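Local coordinates for protein acyl-coenzyme A thioesterase PaaI (Escherichia coli, PDB 2FS2) that hydrolyses the thioester bond of phenylacetyl-CoA esters, preferring those with ring hydroxyls, as a homotetrameric hot dog-fold thioesterase of phenylacetate degradation, at residues S59-A64 against I113-Q118; F34-M39 against T94-A99. All blocks are in the same frame, centred on the assembly; numbering follows the deposited sequence.

Both contacts meet on the same curled antiparallel sheet, with their centres about 5 Å apart. In contact 1 every touching residue is buried and the packing is largely apolar: residues 59-64 of the central helix lie against 113-118, and no hydrogen bond crosses between them. Contact 2 joins two strands of the sheet, 34-39 and 94-99, through a ladder of backbone bonds; one of its faces is turned to the helix, and the other, carrying valine and threonines, is partly exposed. The two are knit together because strands 94-101 and 108-116 are neighbours: E114 N lies 2.9 Å from T98 O, a probable hydrogen bond, while A99 CB packs against both A64 O and I113 CG1.

Contact 1: residues S59-A64 against I113-Q118; sequences SLADTA and IEIVNQ
I113 and I115 reach from strand 108-116 to L60, A61 and A64 on helix 54-70, the long central helix that the curved sheet wraps in the hot dog fold. The axes of 59-64 and 113-116 approach to 8.6 Å, at 132°, a spacing filled mainly by apolar side chains. I113 comes first and uses both branches on the helix. Its CG2, anti to the backbone N, meets A61 CB at 3.9 Å, while CG1 lies 3.7 Å from A61 O and also faces A64 CB, 4.3 Å away. Strand 122-132 supplies F126 beside A61 and I113. E114 turns its side chain to the other face of the sheet, where OE2 bonds to T122 and OE1 forms a salt bridge with R102 of another subunit. I115 returns to the helix face with its chain extended (chi2 -180°), which carries CD1 in between L60 and A61. The side chains of L60 and I115 cross at a slant, L60 CD2 standing 3.9 Å from I115 CD1 and 4.0 Å from I115 CG2, and A97 of strand 94-101 backs both. Beyond I115 the chain leaves the helix, and Q118 OE1 accepts from T94 N while its NE2 bonds to D93 OD1.

Contact 2: residues F34-M39 against T94-A99; sequences FAVVTM and TLTATA
Two neighbouring strands of the hot dog sheet, 34-40 and 94-101, pair here as an antiparallel ladder, the axes of 34-39 and 94-99 approaching to 4.7 Å. A35 with A99, V37 with A97 and M39 (selenomethionine here) with L95 are the hydrogen-bonded pairs, each closed by two reciprocal N-H...O bonds. The A35-A99 pair is uneven: A99 N reaches A35 O at 2.8 Å, whereas A35 N to A99 O is longer, 3.2 Å. Between these pairs, V36-T98 and T38-T96 are non-hydrogen-bonded pairs, and CA-H...O contacts such as V36 CA to A97 O at 3.2 Å add to the backbone grip.

V36, T38, T96 and T98 share the partly exposed face. V36 and T98 run side by side, V36 CG2 lying 3.6 Å from T98 OG1. V36 places CG1 anti to its backbone nitrogen (chi1 176°), which brings that methyl tightly onto T96 CG2, 3.5 Å away. At the end of the ladder the F34 ring meets T98 obliquely, F34 CE1 lying 3.6 Å from T98 CG2.

On the other face V37 CG2 touches A97 CB at 3.9 Å. V37 and A99 pack on A64, and L95 on L57, joining this face to helix 54-70: an antiparallel sheet curled round a central helix, the hallmark of the hot dog fold.

Contact 1: residues S59-A64 against I113-Q118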
loop_
_atom_site.group_PDB
_atom_site.type_symbol
_atom_site.label_atom_id
_atom_site.label_comp_id
_atom_site.label_asym_id
_atom_site.label_seq_id
_atom_site.Cartn_x
_atom_site.Cartn_y
_atom_site.Cartn_z
ATOM N N SER B 59 16.368 -0.779 1.062
ATOM C CA SER B 59 17.321 0.339 1.139
ATOM C C SER B 59 17.791 0.797 -0.202
ATOM O O SER B 59 18.002 2.033 -0.419
ATOM C CB SER B 59 18.552 -0.019 1.935
ATOM O OG SER B 59 18.147 -0.281 3.254
ATOM N N LEU B 60 17.885 -0.154 -1.126
ATOM C CA LEU B 60 18.222 0.193 -2.430
ATOM C C LEU B 60 17.106 1.005 -3.087
ATOM O O LEU B 60 17.372 1.926 -3.856
ATOM C CB LEU B 60 18.491 -1.098 -3.239
ATOM C CG LEU B 60 18.746 -0.971 -4.752
ATOM C CD1 LEU B 60 20.013 -0.094 -5.044
ATOM C CD2 LEU B 60 18.972 -2.381 -5.362
ATOM N N ALA B 61 15.838 0.589 -2.869
ATOM C CA ALA B 61 14.731 1.273 -3.512
ATOM C C ALA B 61 14.607 2.712 -2.941
ATOM O O ALA B 61 14.341 3.656 -3.668
ATOM C CB ALA B 61 13.378 0.457 -3.325
ATOM N N ASP B 62 14.909 2.864 -1.689
ATOM C CA ASP B 62 14.686 4.070 -0.923
ATOM C C ASP B 62 15.790 5.000 -1.284
ATOM O O ASP B 62 15.623 6.214 -1.248
ATOM C CB ASP B 62 14.808 3.698 0.568
ATOM C CG ASP B 62 14.479 4.864 1.527
ATOM O OD1 ASP B 62 13.618 5.754 1.195
ATOM O OD2 ASP B 62 14.993 4.949 2.669
ATOM N N THR B 63 16.930 4.444 -1.674
ATOM C CA THR B 63 17.994 5.299 -2.166
ATOM C C THR B 63 17.667 5.872 -3.556
ATOM O O THR B 63 17.917 7.069 -3.799
ATOM C CB THR B 63 19.307 4.497 -2.229
ATOM O OG1 THR B 63 19.658 4.067 -0.913
ATOM C CG2 THR B 63 20.442 5.358 -2.599
ATOM N N ALA B 64 17.191 5.062 -4.528
ATOM C CA ALA B 64 16.817 5.629 -5.793
ATOM C C ALA B 64 15.687 6.636 -5.568
ATOM O O ALA B 64 15.596 7.654 -6.219
ATOM C CB ALA B 64 16.301 4.490 -6.830
ATOM N N ILE B 113 9.471 3.093 -8.275
ATOM C CA ILE B 113 10.817 2.591 -8.370
ATOM C C ILE B 113 10.690 1.111 -8.831
ATOM O O ILE B 113 9.840 0.344 -8.357
ATOM C CB ILE B 113 11.546 2.618 -6.992
ATOM C CG1 ILE B 113 12.066 3.995 -6.539
ATOM C CG2 ILE B 113 12.741 1.598 -6.971
ATOM C CD1 ILE B 113 10.934 5.095 -6.261
ATOM N N GLU B 114 11.549 0.691 -9.739
ATOM C CA GLU B 114 11.583 -0.743 -10.081
ATOM C C GLU B 114 13.009 -1.234 -9.890
ATOM O O GLU B 114 13.940 -0.619 -10.413
ATOM C CB GLU B 114 11.148 -0.893 -11.530
ATOM C CG GLU B 114 11.275 -2.355 -12.080
ATOM C CD GLU B 114 10.430 -2.597 -13.336
ATOM O OE1 GLU B 114 10.024 -1.567 -13.978
ATOM O OE2 GLU B 114 10.151 -3.815 -13.694
ATOM N N ILE B 115 13.163 -2.417 -9.299
ATOM C CA ILE B 115 14.448 -3.076 -9.183
ATOM C C ILE B 115 14.521 -4.326 -10.108
ATOM O O ILE B 115 13.660 -5.184 -10.054
ATOM C CB ILE B 115 14.823 -3.474 -7.675
ATOM C CG1 ILE B 115 14.742 -2.284 -6.686
ATOM C CG2 ILE B 115 16.242 -4.160 -7.595
ATOM C CD1 ILE B 115 15.110 -2.662 -5.201
ATOM N N VAL B 116 15.562 -4.370 -10.926
ATOM C CA VAL B 116 15.727 -5.316 -11.997
ATOM C C VAL B 116 17.104 -5.919 -11.801
ATOM O O VAL B 116 18.027 -5.197 -11.345
ATOM C CB VAL B 116 15.626 -4.538 -13.337
ATOM C CG1 VAL B 116 16.169 -5.274 -14.456
ATOM C CG2 VAL B 116 14.089 -4.181 -13.678
ATOM N N ASN B 117 17.246 -7.231 -12.054
ATOM C CA ASN B 117 18.553 -7.839 -11.939
ATOM C C ASN B 117 19.283 -7.881 -13.260
ATOM O O ASN B 117 18.814 -7.325 -14.269
ATOM C CB ASN B 117 18.474 -9.210 -11.318
ATOM C CG ASN B 117 17.874 -10.231 -12.276
ATOM O OD1 ASN B 117 17.749 -10.009 -13.487
ATOM N ND2 ASN B 117 17.481 -11.333 -11.734
ATOM N N GLN B 118 20.474 -8.510 -13.271
ATOM C CA GLN B 118 21.266 -8.497 -14.495
ATOM C C GLN B 118 20.577 -9.354 -15.627
ATOM O O GLN B 118 20.832 -9.164 -16.818
ATOM C CB GLN B 118 22.734 -8.950 -14.213
ATOM C CG GLN B 118 22.726 -10.477 -13.945
ATOM C CD GLN B 118 22.456 -10.817 -12.501
ATOM O OE1 GLN B 118 21.963 -9.994 -11.667
ATOM N NE2 GLN B 118 22.762 -12.036 -12.170
#

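Contact 2: residues F34-M39 against T94-A99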
loop_
_atom_site.group_PDB
_atom_site.type_symbol
_atom_site.label_atom_id
_atom_site.label_comp_id
_atom_site.label_asym_id
_atom_site.label_seq_id
_atom_site.Cartn_x
_atom_site.Cartn_y
_atom_site.Cartn_z
ATOM N N PHE B 34 14.245 11.726 -11.618
ATOM C CA PHE B 34 14.633 10.465 -12.231
ATOM C C PHE B 34 15.989 10.096 -11.710
ATOM O O PHE B 34 16.911 10.949 -11.820
ATOM C CB PHE B 34 14.655 10.559 -13.764
ATOM C CG PHE B 34 15.109 9.274 -14.462
ATOM C CD1 PHE B 34 14.176 8.187 -14.689
ATOM C CD2 PHE B 34 16.436 9.135 -14.909
ATOM C CE1 PHE B 34 14.641 6.956 -15.342
ATOM C CE2 PHE B 34 16.879 7.915 -15.530
ATOM C CZ PHE B 34 15.966 6.813 -15.775
ATOM N N ALA B 35 16.167 8.830 -11.286
ATOM C CA ALA B 35 17.511 8.359 -10.791
ATOM C C ALA B 35 17.603 6.845 -10.985
ATOM O O ALA B 35 16.584 6.164 -10.848
ATOM C CB ALA B 35 17.666 8.672 -9.266
ATOM N N VAL B 36 18.798 6.323 -11.234
ATOM C CA VAL B 36 19.080 4.918 -11.476
ATOM C C VAL B 36 20.291 4.667 -10.638
ATOM O O VAL B 36 21.294 5.462 -10.694
ATOM C CB VAL B 36 19.375 4.585 -12.968
ATOM C CG1 VAL B 36 19.759 3.114 -13.173
ATOM C CG2 VAL B 36 18.237 4.863 -13.876
ATOM N N VAL B 37 20.234 3.645 -9.792
ATOM C CA VAL B 37 21.326 3.366 -8.929
ATOM C C VAL B 37 21.487 1.877 -9.033
ATOM O O VAL B 37 20.614 1.159 -9.526
ATOM C CB VAL B 37 21.078 3.837 -7.418
ATOM C CG1 VAL B 37 21.013 5.402 -7.308
ATOM C CG2 VAL B 37 19.705 3.187 -6.837
ATOM N N THR B 38 22.611 1.418 -8.538
ATOM C CA THR B 38 23.076 0.072 -8.797
ATOM C C THR B 38 23.776 -0.516 -7.559
ATOM O O THR B 38 24.312 0.214 -6.754
ATOM C CB THR B 38 23.998 0.164 -10.007
ATOM O OG1 THR B 38 23.971 -1.091 -10.700
ATOM C CG2 THR B 38 25.410 0.357 -9.548
HETATM N N MSE B 39 23.694 -1.812 -7.353
HETATM C CA MSE B 39 24.307 -2.429 -6.185
HETATM C C MSE B 39 24.515 -3.896 -6.490
HETATM O O MSE B 39 23.689 -4.516 -7.133
HETATM C CB MSE B 39 23.336 -2.305 -4.991
HETATM C CG MSE B 39 23.711 -3.185 -3.816
HETATM SE SE MSE B 39 22.273 -3.089 -2.444
HETATM C CE MSE B 39 23.013 -1.691 -1.533
ATOM N N THR B 94 23.563 -8.446 -9.942
ATOM C CA THR B 94 23.712 -6.951 -9.942
ATOM C C THR B 94 22.332 -6.402 -10.071
ATOM O O THR B 94 21.649 -6.771 -11.003
ATOM C CB THR B 94 24.534 -6.419 -11.137
ATOM O OG1 THR B 94 25.887 -6.744 -10.890
ATOM C CG2 THR B 94 24.620 -4.855 -11.171
ATOM N N LEU B 95 21.976 -5.452 -9.202
ATOM C CA LEU B 95 20.583 -4.977 -9.068
ATOM C C LEU B 95 20.551 -3.476 -9.406
ATOM O O LEU B 95 21.371 -2.702 -8.928
ATOM C CB LEU B 95 20.120 -5.176 -7.633
ATOM C CG LEU B 95 20.032 -6.600 -7.123
ATOM C CD1 LEU B 95 19.464 -6.695 -5.724
ATOM C CD2 LEU B 95 19.184 -7.428 -8.065
ATOM N N THR B 96 19.632 -3.081 -10.261
ATOM C CA THR B 96 19.497 -1.730 -10.712
ATOM C C THR B 96 18.084 -1.246 -10.286
ATOM O O THR B 96 17.088 -1.904 -10.600
ATOM C CB THR B 96 19.682 -1.715 -12.243
ATOM O OG1 THR B 96 20.928 -2.387 -12.587
ATOM C CG2 THR B 96 19.979 -0.330 -12.745
ATOM N N ALA B 97 18.036 -0.164 -9.538
ATOM C CA ALA B 97 16.776 0.480 -9.088
ATOM C C ALA B 97 16.619 1.779 -9.880
ATOM O O ALA B 97 17.578 2.612 -9.921
ATOM C CB ALA B 97 16.780 0.745 -7.531
ATOM N N THR B 98 15.498 1.910 -10.585
ATOM C CA THR B 98 15.176 3.075 -11.330
ATOM C C THR B 98 13.961 3.713 -10.700
ATOM O O THR B 98 12.930 3.056 -10.556
ATOM C CB THR B 98 14.805 2.658 -12.667
ATOM O OG1 THR B 98 15.967 2.092 -13.338
ATOM C CG2 THR B 98 14.452 3.820 -13.605
ATOM N N ALA B 99 14.056 5.012 -10.430
ATOM C CA ALA B 99 12.980 5.713 -9.784
ATOM C C ALA B 99 12.495 6.775 -10.746
ATOM O O ALA B 99 13.294 7.466 -11.335
ATOM C CB ALA B 99 13.539 6.307 -8.529
#